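Local coordinates for SusD superfamily protein (PDB 3MYV) that probably binds polysaccharides at the outer membrane of Bacteroides vulgatus as a member of the SusD family, at residues K44-Q49 and T280-E285; I408-G413 and E421-D426; F38-M43 and H396-L401; K276-Q281 and G412-P417. One frame throughout, in Å; residues are numbered along the deposited sequence.

Contact 1 (K44-Q49 and T280-E285); sequences KGDDMQ and TQKYAE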
loop_
_atom_site.group_PDB
_atom_site.type_symbol
_atom_site.label_atom_id
_atom_site.label_comp_id
_atom_site.label_asym_id
_atom_site.label_seq_id
_atom_site.Cartn_x
_atom_site.Cartn_y
_atom_site.Cartn_z
ATOM N N LYS A 44 -7.892 -0.130 -9.850
ATOM C CA LYS A 44 -9.285 -0.074 -9.393
ATOM C C LYS A 44 -9.790 1.339 -9.070
ATOM O O LYS A 44 -10.993 1.554 -8.799
ATOM C CB LYS A 44 -9.450 -1.018 -8.181
ATOM C CG LYS A 44 -9.211 -2.464 -8.538
ATOM C CD LYS A 44 -9.358 -3.453 -7.381
ATOM C CE LYS A 44 -9.374 -4.900 -7.895
ATOM N NZ LYS A 44 -10.624 -5.173 -8.652
ATOM N N GLY A 45 -8.873 2.294 -9.060
ATOM C CA GLY A 45 -9.221 3.699 -8.901
ATOM C C GLY A 45 -9.625 4.381 -10.211
ATOM O O GLY A 45 -9.986 3.723 -11.199
ATOM N N ASP A 46 -9.551 5.708 -10.201
ATOM C CA ASP A 46 -9.887 6.529 -11.372
ATOM C C ASP A 46 -8.677 7.162 -12.057
ATOM O O ASP A 46 -8.823 7.884 -13.071
ATOM C CB ASP A 46 -10.891 7.621 -10.957
ATOM C CG ASP A 46 -10.347 8.534 -9.885
ATOM O OD1 ASP A 46 -9.284 8.223 -9.327
ATOM O OD2 ASP A 46 -10.990 9.557 -9.602
ATOM N N ASP A 47 -7.480 6.909 -11.521
ATOM C CA ASP A 47 -6.262 7.602 -12.003
ATOM C C ASP A 47 -5.324 6.777 -12.866
ATOM O O ASP A 47 -4.471 7.343 -13.572
ATOM C CB ASP A 47 -5.460 8.149 -10.825
ATOM C CG ASP A 47 -6.154 9.327 -10.141
ATOM O OD1 ASP A 47 -6.824 10.107 -10.859
ATOM O OD2 ASP A 47 -6.004 9.458 -8.900
HETATM N N MSE A 48 -5.478 5.456 -12.812
HETATM C CA MSE A 48 -4.764 4.545 -13.704
HETATM C C MSE A 48 -5.716 3.535 -14.286
HETATM O O MSE A 48 -6.736 3.221 -13.673
HETATM C CB MSE A 48 -3.655 3.807 -12.966
HETATM C CG MSE A 48 -2.597 4.717 -12.364
HETATM SE SE MSE A 48 -0.883 3.883 -12.010
HETATM C CE MSE A 48 -0.177 3.871 -13.798
ATOM N N GLN A 49 -5.387 3.063 -15.488
ATOM C CA GLN A 49 -6.191 2.069 -16.157
ATOM C C GLN A 49 -5.305 1.077 -16.888
ATOM O O GLN A 49 -4.122 1.337 -17.172
ATOM C CB GLN A 49 -7.169 2.754 -17.129
ATOM C CG GLN A 49 -6.470 3.449 -18.300
ATOM C CD GLN A 49 -7.420 3.795 -19.408
ATOM O OE1 GLN A 49 -8.097 4.818 -19.368
ATOM N NE2 GLN A 49 -7.452 2.952 -20.421
ATOM N N THR A 280 -5.007 7.527 -16.457
ATOM C CA THR A 280 -6.238 7.839 -17.178
ATOM C C THR A 280 -6.157 9.269 -17.745
ATOM O O THR A 280 -5.278 10.085 -17.350
ATOM C CB THR A 280 -7.435 7.758 -16.231
ATOM O OG1 THR A 280 -7.197 8.648 -15.137
ATOM C CG2 THR A 280 -7.634 6.329 -15.712
ATOM N N GLN A 281 -7.057 9.569 -18.677
ATOM C CA GLN A 281 -7.153 10.906 -19.228
ATOM C C GLN A 281 -7.456 11.913 -18.101
ATOM O O GLN A 281 -6.912 13.012 -18.084
ATOM C CB GLN A 281 -8.209 10.976 -20.335
ATOM C CG GLN A 281 -8.149 12.281 -21.133
ATOM C CD GLN A 281 -9.153 12.344 -22.264
ATOM O OE1 GLN A 281 -9.338 11.383 -23.004
ATOM N NE2 GLN A 281 -9.787 13.496 -22.420
ATOM N N LYS A 282 -8.287 11.515 -17.141
ATOM C CA LYS A 282 -8.623 12.368 -15.996
ATOM C C LYS A 282 -7.366 12.773 -15.226
ATOM O O LYS A 282 -7.178 13.947 -14.934
ATOM C CB LYS A 282 -9.627 11.664 -15.076
ATOM C CG LYS A 282 -9.894 12.370 -13.756
ATOM C CD LYS A 282 -9.263 11.623 -12.562
ATOM C CE LYS A 282 -9.255 12.486 -11.312
ATOM N NZ LYS A 282 -8.595 11.870 -10.124
ATOM N N TYR A 283 -6.488 11.830 -14.923
ATOM C CA TYR A 283 -5.297 12.165 -14.164
ATOM C C TYR A 283 -4.349 13.050 -15.000
ATOM O O TYR A 283 -3.816 14.048 -14.519
ATOM C CB TYR A 283 -4.551 10.924 -13.698
ATOM C CG TYR A 283 -3.348 11.279 -12.828
ATOM C CD1 TYR A 283 -3.495 11.488 -11.458
ATOM C CD2 TYR A 283 -2.084 11.464 -13.377
ATOM C CE1 TYR A 283 -2.428 11.817 -10.661
ATOM C CE2 TYR A 283 -1.006 11.829 -12.585
ATOM C CZ TYR A 283 -1.193 12.002 -11.210
ATOM O OH TYR A 283 -0.132 12.356 -10.409
ATOM N N ALA A 284 -4.172 12.685 -16.259
ATOM C CA ALA A 284 -3.298 13.428 -17.141
ATOM C C ALA A 284 -3.773 14.869 -17.267
ATOM O O ALA A 284 -2.982 15.807 -17.134
ATOM C CB ALA A 284 -3.243 12.759 -18.485
ATOM N N GLU A 285 -5.069 15.044 -17.495
ATOM C CA GLU A 285 -5.663 16.393 -17.587
ATOM C C GLU A 285 -5.558 17.214 -16.302
ATOM O O GLU A 285 -5.279 18.400 -16.390
ATOM C CB GLU A 285 -7.127 16.320 -18.022
ATOM C CG GLU A 285 -7.249 15.950 -19.449
ATOM C CD GLU A 285 -8.690 15.816 -19.925
ATOM O OE1 GLU A 285 -9.651 15.919 -19.114
ATOM O OE2 GLU A 285 -8.829 15.593 -21.133
HETATM O O HOH W 1 -8.935 7.513 -19.555
#
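The N-cap of helix 281-288 is tied to the chain leading into strand 48-50, with T280 bonded to both D46 and D47. T280 OG1 donates to D46 O at 2.7 Å and accepts the capping bond from Y283 N at 3.3 Å. T280 N reaches D47 O at 2.9 Å, coming from above the carbonyl plane. With chi1 at 57°, OG1 faces D46 O while CG2 packs on Q49 CB, 3.9 Å away. A valine at T280 would probably leave D46 O and the first-turn amide of Y283 without their shared hydroxyl. Two residues on, K282 bends at chi2 (-108°) and delivers NZ to the syn lone pair of D47 OD1 at 2.6 Å; its link to D46 OD2 is weak, at 3.4 Å. The aspartates have other partners too: R397 binds D46 OD1, and S388 OG pairs with D47 OD2. D47 OD1 also lies at the edge of the Y283 ring. This is a threonine N-cap beside a salt-bridge network that joins K282 of the first turn to D46 and D47.

Contact 2 (I408-G413 and E421-D426); sequences IVRKGG and EEVDWD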
loop_
_atom_site.group_PDB
_atom_site.type_symbol
_atom_site.label_atom_id
_atom_site.label_comp_id
_atom_site.label_asym_id
_atom_site.label_seq_id
_atom_site.Cartn_x
_atom_site.Cartn_y
_atom_site.Cartn_z
ATOM N N ILE A 408 -16.185 5.850 -7.084
ATOM C CA ILE A 408 -15.078 5.965 -8.039
ATOM C C ILE A 408 -15.712 6.031 -9.429
ATOM O O ILE A 408 -16.444 5.123 -9.825
ATOM C CB ILE A 408 -14.093 4.779 -7.934
ATOM C CG1 ILE A 408 -13.631 4.580 -6.476
ATOM C CG2 ILE A 408 -12.854 5.023 -8.816
ATOM C CD1 ILE A 408 -12.851 3.341 -6.253
ATOM N N VAL A 409 -15.481 7.135 -10.131
ATOM C CA VAL A 409 -16.029 7.344 -11.470
ATOM C C VAL A 409 -14.936 7.093 -12.510
ATOM O O VAL A 409 -13.884 7.746 -12.508
ATOM C CB VAL A 409 -16.604 8.755 -11.632
ATOM C CG1 VAL A 409 -17.111 8.955 -13.068
ATOM C CG2 VAL A 409 -17.722 9.001 -10.601
ATOM N N ARG A 410 -15.196 6.121 -13.370
ATOM C CA ARG A 410 -14.246 5.619 -14.359
ATOM C C ARG A 410 -14.980 5.535 -15.680
ATOM O O ARG A 410 -15.487 4.485 -16.070
ATOM C CB ARG A 410 -13.715 4.240 -13.926
ATOM C CG ARG A 410 -13.272 4.222 -12.456
ATOM C CD ARG A 410 -13.507 2.890 -11.757
ATOM N NE ARG A 410 -12.399 1.988 -12.006
ATOM C CZ ARG A 410 -12.479 0.759 -12.506
ATOM N NH1 ARG A 410 -13.635 0.199 -12.786
ATOM N NH2 ARG A 410 -11.366 0.068 -12.673
ATOM N N LYS A 411 -15.059 6.671 -16.357
ATOM C CA LYS A 411 -15.784 6.743 -17.613
ATOM C C LYS A 411 -15.178 7.780 -18.547
ATOM O O LYS A 411 -14.410 8.668 -18.131
ATOM C CB LYS A 411 -17.274 6.999 -17.354
ATOM C CG LYS A 411 -17.627 8.355 -16.793
ATOM C CD LYS A 411 -19.126 8.423 -16.488
ATOM C CE LYS A 411 -19.503 9.776 -15.878
ATOM N NZ LYS A 411 -20.981 9.952 -15.701
ATOM N N GLY A 412 -15.496 7.637 -19.828
ATOM C CA GLY A 412 -14.944 8.513 -20.857
ATOM C C GLY A 412 -13.447 8.344 -21.041
ATOM O O GLY A 412 -12.889 7.264 -20.784
ATOM N N GLY A 413 -12.808 9.412 -21.506
ATOM C CA GLY A 413 -11.384 9.414 -21.775
ATOM C C GLY A 413 -11.002 8.337 -22.762
ATOM O O GLY A 413 -11.599 8.205 -23.826
ATOM N N GLU A 421 -18.142 1.616 -14.502
ATOM C CA GLU A 421 -18.023 3.075 -14.516
ATOM C C GLU A 421 -18.234 3.748 -13.166
ATOM O O GLU A 421 -17.800 4.884 -12.962
ATOM C CB GLU A 421 -19.004 3.671 -15.532
ATOM C CG GLU A 421 -18.688 3.299 -16.970
ATOM C CD GLU A 421 -19.528 4.044 -17.980
ATOM O OE1 GLU A 421 -20.515 4.707 -17.602
ATOM O OE2 GLU A 421 -19.188 3.969 -19.161
ATOM N N GLU A 422 -18.946 3.082 -12.262
ATOM C CA GLU A 422 -19.124 3.583 -10.904
ATOM C C GLU A 422 -18.888 2.455 -9.925
ATOM O O GLU A 422 -19.523 1.399 -10.020
ATOM C CB GLU A 422 -20.529 4.170 -10.712
ATOM C CG GLU A 422 -20.756 5.386 -11.582
ATOM C CD GLU A 422 -22.014 6.168 -11.237
ATOM O OE1 GLU A 422 -22.920 5.631 -10.573
ATOM O OE2 GLU A 422 -22.093 7.343 -11.652
ATOM N N VAL A 423 -17.931 2.647 -9.029
ATOM C CA VAL A 423 -17.596 1.640 -8.013
ATOM C C VAL A 423 -17.669 2.295 -6.640
ATOM O O VAL A 423 -17.091 3.366 -6.416
ATOM C CB VAL A 423 -16.203 1.053 -8.249
ATOM C CG1 VAL A 423 -15.758 0.192 -7.048
ATOM C CG2 VAL A 423 -16.201 0.254 -9.569
ATOM N N ASP A 424 -18.394 1.667 -5.718
ATOM C CA ASP A 424 -18.465 2.161 -4.355
ATOM C C ASP A 424 -18.469 0.962 -3.435
ATOM O O ASP A 424 -18.331 -0.166 -3.905
ATOM C CB ASP A 424 -19.693 3.065 -4.155
ATOM C CG ASP A 424 -20.992 2.347 -4.250
ATOM O OD1 ASP A 424 -21.052 1.098 -4.179
ATOM O OD2 ASP A 424 -21.992 3.079 -4.381
ATOM N N TRP A 425 -18.639 1.182 -2.142
ATOM C CA TRP A 425 -18.509 0.089 -1.188
ATOM C C TRP A 425 -19.715 -0.875 -1.142
ATOM O O TRP A 425 -19.756 -1.783 -0.313
ATOM C CB TRP A 425 -18.093 0.617 0.182
ATOM C CG TRP A 425 -19.035 1.512 0.902
ATOM C CD1 TRP A 425 -20.387 1.586 0.741
ATOM C CD2 TRP A 425 -18.705 2.436 1.959
ATOM N NE1 TRP A 425 -20.920 2.522 1.607
ATOM C CE2 TRP A 425 -19.913 3.040 2.381
ATOM C CE3 TRP A 425 -17.520 2.782 2.613
ATOM C CZ2 TRP A 425 -19.959 4.009 3.392
ATOM C CZ3 TRP A 425 -17.565 3.753 3.627
ATOM C CH2 TRP A 425 -18.771 4.350 4.002
ATOM N N ASP A 426 -20.706 -0.647 -1.997
ATOM C CA ASP A 426 -21.849 -1.567 -2.141
ATOM C C ASP A 426 -21.655 -2.495 -3.328
ATOM O O ASP A 426 -22.439 -3.424 -3.520
ATOM C CB ASP A 426 -23.145 -0.791 -2.330
ATOM C CG ASP A 426 -23.545 0.004 -1.094
ATOM O OD1 ASP A 426 -23.269 -0.431 0.029
ATOM O OD2 ASP A 426 -24.168 1.057 -1.270
HETATM O O HOH W 2 -16.615 4.745 -20.315
#
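R410 O is buried against E421 yet finds no hydrogen-bond donor anywhere in the model; its neighbour is E421 CA at 3.3 Å, in a CA-H...O contact. It sits where a very short antiparallel ladder comes to its end. I408 and V423 form the hydrogen-bonded pair, with I408 N to V423 O at 2.7 Å and V423 N to I408 O at 3.0 Å. V409 and E422 follow as a non-hydrogen-bonded pair, and R410 N then donates to E421 O at 2.9 Å. On one face I408 and V423 lie side by side, their CB atoms 4.3 Å apart. The R410 chain, bent at chi2 and chi3, swings its guanidinium back so that NH1 meets V423 CG2 obliquely at 4.1 Å. That group is fixed by backbone oxygens of D420, G45, Y61 and M43. Beyond the ladder, K411 CB rests on E421 CD at 3.8 Å and the two side chains cross at about a right angle. A water bridges G412 N and E421 OE2. K411 NZ remains 4.9 Å from E422 OE2, so any attraction there is probably long-range. The two-stranded sheet lies against helix 397-403, where I408 packs on F398, L401 and L402, while V409 and E422 point from the opposite face toward solvent.

Contact 3 (F38-M43 and H396-L401); sequences FAYGDM and HRFFDL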
loop_
_atom_site.group_PDB
_atom_site.type_symbol
_atom_site.label_atom_id
_atom_site.label_comp_id
_atom_site.label_asym_id
_atom_site.label_seq_id
_atom_site.Cartn_x
_atom_site.Cartn_y
_atom_site.Cartn_z
ATOM N N PHE A 38 -0.030 -3.122 -5.999
ATOM C CA PHE A 38 -0.075 -1.830 -6.647
ATOM C C PHE A 38 -1.047 -1.864 -7.781
ATOM O O PHE A 38 -1.813 -0.931 -7.954
ATOM C CB PHE A 38 1.324 -1.407 -7.085
ATOM C CG PHE A 38 2.301 -1.369 -5.940
ATOM C CD1 PHE A 38 2.224 -0.367 -4.989
ATOM C CD2 PHE A 38 3.259 -2.341 -5.794
ATOM C CE1 PHE A 38 3.083 -0.349 -3.917
ATOM C CE2 PHE A 38 4.130 -2.331 -4.729
ATOM C CZ PHE A 38 4.051 -1.341 -3.790
ATOM N N ALA A 39 -1.045 -2.954 -8.545
ATOM C CA ALA A 39 -2.054 -3.139 -9.587
ATOM C C ALA A 39 -3.435 -2.999 -8.980
ATOM O O ALA A 39 -4.330 -2.367 -9.537
ATOM C CB ALA A 39 -1.884 -4.492 -10.249
ATOM N N TYR A 40 -3.599 -3.601 -7.818
ATOM C CA TYR A 40 -4.892 -3.658 -7.154
ATOM C C TYR A 40 -5.336 -2.259 -6.716
ATOM O O TYR A 40 -6.423 -1.792 -7.071
ATOM C CB TYR A 40 -4.794 -4.608 -5.952
ATOM C CG TYR A 40 -6.121 -4.999 -5.355
ATOM C CD1 TYR A 40 -6.763 -4.175 -4.447
ATOM C CD2 TYR A 40 -6.738 -6.200 -5.717
ATOM C CE1 TYR A 40 -8.003 -4.530 -3.889
ATOM C CE2 TYR A 40 -7.975 -6.553 -5.177
ATOM C CZ TYR A 40 -8.596 -5.709 -4.263
ATOM O OH TYR A 40 -9.822 -6.072 -3.747
ATOM N N GLY A 41 -4.460 -1.573 -5.999
ATOM C CA GLY A 41 -4.750 -0.226 -5.501
ATOM C C GLY A 41 -4.908 0.882 -6.541
ATOM O O GLY A 41 -5.655 1.828 -6.329
ATOM N N ASP A 42 -4.164 0.800 -7.643
ATOM C CA ASP A 42 -4.206 1.828 -8.682
ATOM C C ASP A 42 -5.210 1.520 -9.788
ATOM O O ASP A 42 -5.961 2.401 -10.216
ATOM C CB ASP A 42 -2.821 2.009 -9.294
ATOM C CG ASP A 42 -1.872 2.764 -8.370
ATOM O OD1 ASP A 42 -2.108 3.959 -8.191
ATOM O OD2 ASP A 42 -0.901 2.161 -7.856
HETATM N N MSE A 43 -5.230 0.270 -10.276
HETATM C CA MSE A 43 -6.052 -0.047 -11.435
HETATM C C MSE A 43 -7.544 -0.003 -11.125
HETATM O O MSE A 43 -8.354 0.174 -12.030
HETATM C CB MSE A 43 -5.673 -1.400 -12.044
HETATM C CG MSE A 43 -4.218 -1.395 -12.609
HETATM SE SE MSE A 43 -4.044 -0.320 -14.211
HETATM C CE MSE A 43 -2.196 0.128 -13.993
ATOM N N HIS A 396 -2.711 3.314 -3.638
ATOM C CA HIS A 396 -3.621 3.905 -2.633
ATOM C C HIS A 396 -5.012 4.257 -3.137
ATOM O O HIS A 396 -5.976 4.168 -2.372
ATOM C CB HIS A 396 -3.036 5.209 -2.057
ATOM C CG HIS A 396 -1.768 5.033 -1.292
ATOM N ND1 HIS A 396 -1.744 4.859 0.081
ATOM C CD2 HIS A 396 -0.474 5.030 -1.699
ATOM C CE1 HIS A 396 -0.484 4.753 0.474
ATOM N NE2 HIS A 396 0.305 4.862 -0.581
ATOM N N ARG A 397 -5.115 4.756 -4.374
ATOM C CA ARG A 397 -6.323 5.463 -4.820
ATOM C C ARG A 397 -7.636 4.727 -4.603
ATOM O O ARG A 397 -8.604 5.315 -4.066
ATOM C CB ARG A 397 -6.201 5.905 -6.288
ATOM C CG ARG A 397 -7.366 6.764 -6.793
ATOM C CD ARG A 397 -7.447 8.159 -6.121
ATOM N NE ARG A 397 -8.404 9.011 -6.826
ATOM C CZ ARG A 397 -8.993 10.102 -6.334
ATOM N NH1 ARG A 397 -8.756 10.501 -5.111
ATOM N NH2 ARG A 397 -9.834 10.793 -7.095
ATOM N N PHE A 398 -7.707 3.468 -5.038
ATOM C CA PHE A 398 -8.908 2.690 -4.809
ATOM C C PHE A 398 -9.321 2.676 -3.347
ATOM O O PHE A 398 -10.474 2.949 -3.035
ATOM C CB PHE A 398 -8.767 1.255 -5.366
ATOM C CG PHE A 398 -9.859 0.292 -4.954
ATOM C CD1 PHE A 398 -11.138 0.354 -5.511
ATOM C CD2 PHE A 398 -9.575 -0.751 -4.059
ATOM C CE1 PHE A 398 -12.111 -0.565 -5.145
ATOM C CE2 PHE A 398 -10.541 -1.665 -3.712
ATOM C CZ PHE A 398 -11.816 -1.567 -4.252
ATOM N N PHE A 399 -8.379 2.351 -2.464
ATOM C CA PHE A 399 -8.658 2.218 -1.039
ATOM C C PHE A 399 -9.046 3.560 -0.411
ATOM O O PHE A 399 -9.964 3.633 0.414
ATOM C CB PHE A 399 -7.439 1.666 -0.303
ATOM C CG PHE A 399 -7.042 0.283 -0.706
ATOM C CD1 PHE A 399 -7.910 -0.777 -0.543
ATOM C CD2 PHE A 399 -5.778 0.043 -1.233
ATOM C CE1 PHE A 399 -7.517 -2.072 -0.885
ATOM C CE2 PHE A 399 -5.392 -1.237 -1.581
ATOM C CZ PHE A 399 -6.252 -2.285 -1.401
ATOM N N ASP A 400 -8.396 4.628 -0.858
ATOM C CA ASP A 400 -8.646 5.959 -0.281
ATOM C C ASP A 400 -10.042 6.480 -0.632
ATOM O O ASP A 400 -10.702 7.095 0.191
ATOM C CB ASP A 400 -7.572 6.962 -0.714
ATOM C CG ASP A 400 -6.223 6.733 -0.008
ATOM O OD1 ASP A 400 -6.154 6.083 1.060
ATOM O OD2 ASP A 400 -5.217 7.214 -0.529
ATOM N N LEU A 401 -10.493 6.222 -1.852
ATOM C CA LEU A 401 -11.832 6.635 -2.235
ATOM C C LEU A 401 -12.868 5.764 -1.520
ATOM O O LEU A 401 -13.841 6.278 -0.909
ATOM C CB LEU A 401 -12.003 6.598 -3.749
ATOM C CG LEU A 401 -11.308 7.758 -4.484
ATOM C CD1 LEU A 401 -11.290 7.505 -5.980
ATOM C CD2 LEU A 401 -11.982 9.121 -4.158
HETATM O O HOH W 3 -2.474 5.107 -5.785
#
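H396 meets the helix of G41 and D42 with its backbone: H396 N donates to a water at 2.8 Å, and that water donates to D42 OD1 at 2.7 Å. R397 sets its CB near G41 O, but its guanidinium goes elsewhere, to a salt bridge with D46. F398 makes the direct polar link, F398 N to G41 O at 2.9 Å, close to straight. Its ring stands with CG anti to the backbone N (chi1 169°), which carries CE2 to within 3.8 Å of Y40 CE1, the ring planes steeply inclined. F399 comes at Y40 from another direction. Its CZ touches Y40 CD1 at 3.6 Å, the planes 22° apart but slid so far that the rings barely overlap, and its CE2 lies 4.1 Å from G41 CA. R126 makes a cation-pi contact with this ring. An alanine in place of F399 would probably open a gap beside Y40 and G41 and deprive R126 of its aromatic partner. The axes of the segments 38-43 and 397-401 approach to 7.5 Å at 53°, and a CB on G41 would lie only 3.4 Å from H396 N. The arrangement is a close helix crossing at a glycine, flanked by an aromatic cluster of Y40, F398 and F399.

Contact 4 (K276-Q281 and G412-P417); sequences KGFVTQ and GGYHLP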
loop_
_atom_site.group_PDB
_atom_site.type_symbol
_atom_site.label_atom_id
_atom_site.label_comp_id
_atom_site.label_asym_id
_atom_site.label_seq_id
_atom_site.Cartn_x
_atom_site.Cartn_y
_atom_site.Cartn_z
ATOM N N LYS A 276 1.444 -2.442 -19.525
ATOM C CA LYS A 276 0.222 -2.989 -18.961
ATOM C C LYS A 276 -0.814 -1.962 -18.566
ATOM O O LYS A 276 -2.002 -2.305 -18.407
ATOM C CB LYS A 276 0.500 -3.861 -17.745
ATOM C CG LYS A 276 1.394 -5.097 -18.016
ATOM C CD LYS A 276 0.848 -6.048 -19.084
ATOM C CE LYS A 276 1.496 -7.443 -18.986
ATOM N NZ LYS A 276 0.965 -8.352 -20.067
ATOM N N GLY A 277 -0.383 -0.721 -18.403
ATOM C CA GLY A 277 -1.302 0.312 -17.937
ATOM C C GLY A 277 -0.803 1.715 -18.201
ATOM O O GLY A 277 0.369 1.926 -18.501
ATOM N N PHE A 278 -1.746 2.651 -18.086
ATOM C CA PHE A 278 -1.536 4.082 -18.304
ATOM C C PHE A 278 -2.132 4.814 -17.142
ATOM O O PHE A 278 -2.920 4.226 -16.397
ATOM C CB PHE A 278 -2.257 4.532 -19.571
ATOM C CG PHE A 278 -2.008 3.665 -20.755
ATOM C CD1 PHE A 278 -0.689 3.329 -21.123
ATOM C CD2 PHE A 278 -3.055 3.216 -21.541
ATOM C CE1 PHE A 278 -0.452 2.560 -22.225
ATOM C CE2 PHE A 278 -2.823 2.442 -22.662
ATOM C CZ PHE A 278 -1.514 2.107 -23.010
ATOM N N VAL A 279 -1.773 6.094 -16.957
ATOM C CA VAL A 279 -2.666 6.966 -16.222
ATOM C C VAL A 279 -3.903 7.186 -17.094
ATOM O O VAL A 279 -3.858 7.047 -18.311
ATOM C CB VAL A 279 -2.016 8.301 -15.760
ATOM C CG1 VAL A 279 -0.748 7.994 -14.928
ATOM C CG2 VAL A 279 -1.720 9.250 -16.943
ATOM N N THR A 280 -5.007 7.527 -16.457
ATOM C CA THR A 280 -6.238 7.839 -17.178
ATOM C C THR A 280 -6.157 9.269 -17.745
ATOM O O THR A 280 -5.278 10.085 -17.350
ATOM C CB THR A 280 -7.435 7.758 -16.231
ATOM O OG1 THR A 280 -7.197 8.648 -15.137
ATOM C CG2 THR A 280 -7.634 6.329 -15.712
ATOM N N GLN A 281 -7.057 9.569 -18.677
ATOM C CA GLN A 281 -7.153 10.906 -19.228
ATOM C C GLN A 281 -7.456 11.913 -18.101
ATOM O O GLN A 281 -6.912 13.012 -18.084
ATOM C CB GLN A 281 -8.209 10.976 -20.335
ATOM C CG GLN A 281 -8.149 12.281 -21.133
ATOM C CD GLN A 281 -9.153 12.344 -22.264
ATOM O OE1 GLN A 281 -9.338 11.383 -23.004
ATOM N NE2 GLN A 281 -9.787 13.496 -22.420
ATOM N N GLY A 412 -15.496 7.637 -19.828
ATOM C CA GLY A 412 -14.944 8.513 -20.857
ATOM C C GLY A 412 -13.447 8.344 -21.041
ATOM O O GLY A 412 -12.889 7.264 -20.784
ATOM N N GLY A 413 -12.808 9.412 -21.506
ATOM C CA GLY A 413 -11.384 9.414 -21.775
ATOM C C GLY A 413 -11.002 8.337 -22.762
ATOM O O GLY A 413 -11.599 8.205 -23.826
ATOM N N TYR A 414 -10.013 7.536 -22.392
ATOM C CA TYR A 414 -9.646 6.368 -23.157
ATOM C C TYR A 414 -9.801 5.081 -22.329
ATOM O O TYR A 414 -9.088 4.093 -22.519
ATOM C CB TYR A 414 -8.234 6.529 -23.736
ATOM C CG TYR A 414 -7.128 7.050 -22.832
ATOM C CD1 TYR A 414 -6.424 6.191 -21.979
ATOM C CD2 TYR A 414 -6.718 8.389 -22.892
ATOM C CE1 TYR A 414 -5.391 6.656 -21.179
ATOM C CE2 TYR A 414 -5.679 8.863 -22.116
ATOM C CZ TYR A 414 -5.009 7.990 -21.248
ATOM O OH TYR A 414 -3.972 8.469 -20.485
ATOM N N HIS A 415 -10.780 5.082 -21.440
ATOM C CA HIS A 415 -11.158 3.861 -20.741
ATOM C C HIS A 415 -11.548 2.759 -21.722
ATOM O O HIS A 415 -12.076 3.024 -22.814
ATOM C CB HIS A 415 -12.291 4.121 -19.751
ATOM C CG HIS A 415 -11.834 4.720 -18.452
ATOM N ND1 HIS A 415 -11.241 3.969 -17.457
ATOM C CD2 HIS A 415 -11.902 5.985 -17.979
ATOM C CE1 HIS A 415 -10.953 4.756 -16.436
ATOM N NE2 HIS A 415 -11.325 5.987 -16.735
ATOM N N LEU A 416 -11.293 1.522 -21.323
ATOM C CA LEU A 416 -11.654 0.373 -22.141
ATOM C C LEU A 416 -13.146 0.087 -22.136
ATOM O O LEU A 416 -13.857 0.437 -21.185
ATOM C CB LEU A 416 -10.927 -0.873 -21.652
ATOM C CG LEU A 416 -9.397 -0.821 -21.537
ATOM C CD1 LEU A 416 -8.860 -2.206 -21.195
ATOM C CD2 LEU A 416 -8.786 -0.303 -22.832
ATOM N N PRO A 417 -13.630 -0.585 -23.190
ATOM C CA PRO A 417 -15.054 -0.946 -23.182
ATOM C C PRO A 417 -15.410 -1.820 -21.976
ATOM O O PRO A 417 -14.601 -2.611 -21.516
ATOM C CB PRO A 417 -15.236 -1.752 -24.486
ATOM C CG PRO A 417 -14.100 -1.346 -25.366
ATOM C CD PRO A 417 -12.949 -0.993 -24.429
HETATM O O HOH W 1 -8.935 7.513 -19.555
#
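Y414 reaches across to V279 with its hydroxyl, OH donating to V279 O at 2.6 Å from a position 37° out of the carbonyl plane. Its ring lies against the end of strand 277-279 and the start of the helix that follows. F278 CB lies at the ring edge, 4.1 Å from Y414 CE1. With CG between its own backbone N and carbonyl carbon (chi1 46°), the Y414 ring turns one face to Q281 N, 3.6 Å from Y414 CZ. Beside it, H415 CE1 touches T280 CG2 at 3.7 Å. G413 passes close to Q281: a CB there would clash with Q281 CB, and phi is positive (58°). Farther out, W310 N donates to Y414 OH, Q49 NE2 binds Y414 O, and Y61 OH pairs with H415 ND1. A water accepts from Q281 N at 2.9 Å and from Y414 N at 3.0 Å. The phenol hydroxyl thus gives one hydrogen bond and takes another, which satisfies it in a buried setting and probably helps hold the Y414 ring in place, in a segment without regular helix or strand.

Along the chain, contact 3 spans the widest interval, from helix 36-43 to helix 397-403, and contact 1 falls within it. Contact 2 follows, joining strands 408-409 and 422-423, and the loop between those strands supplies the second segment of contact 4. Contacts 1 and 4 are about 7 Å apart between centres, share T280, Q281 and a water, and both reach the sheet of strands 48-50 and 277-279. Contact 3 lies deepest, about 8 Å from the chain centre, and about 11 Å from contact 1. R397 joins contacts 1 and 3, while R410 links contact 2 to both. Together they knit early, middle and late parts of this SusD-family chain into one continuous packed region.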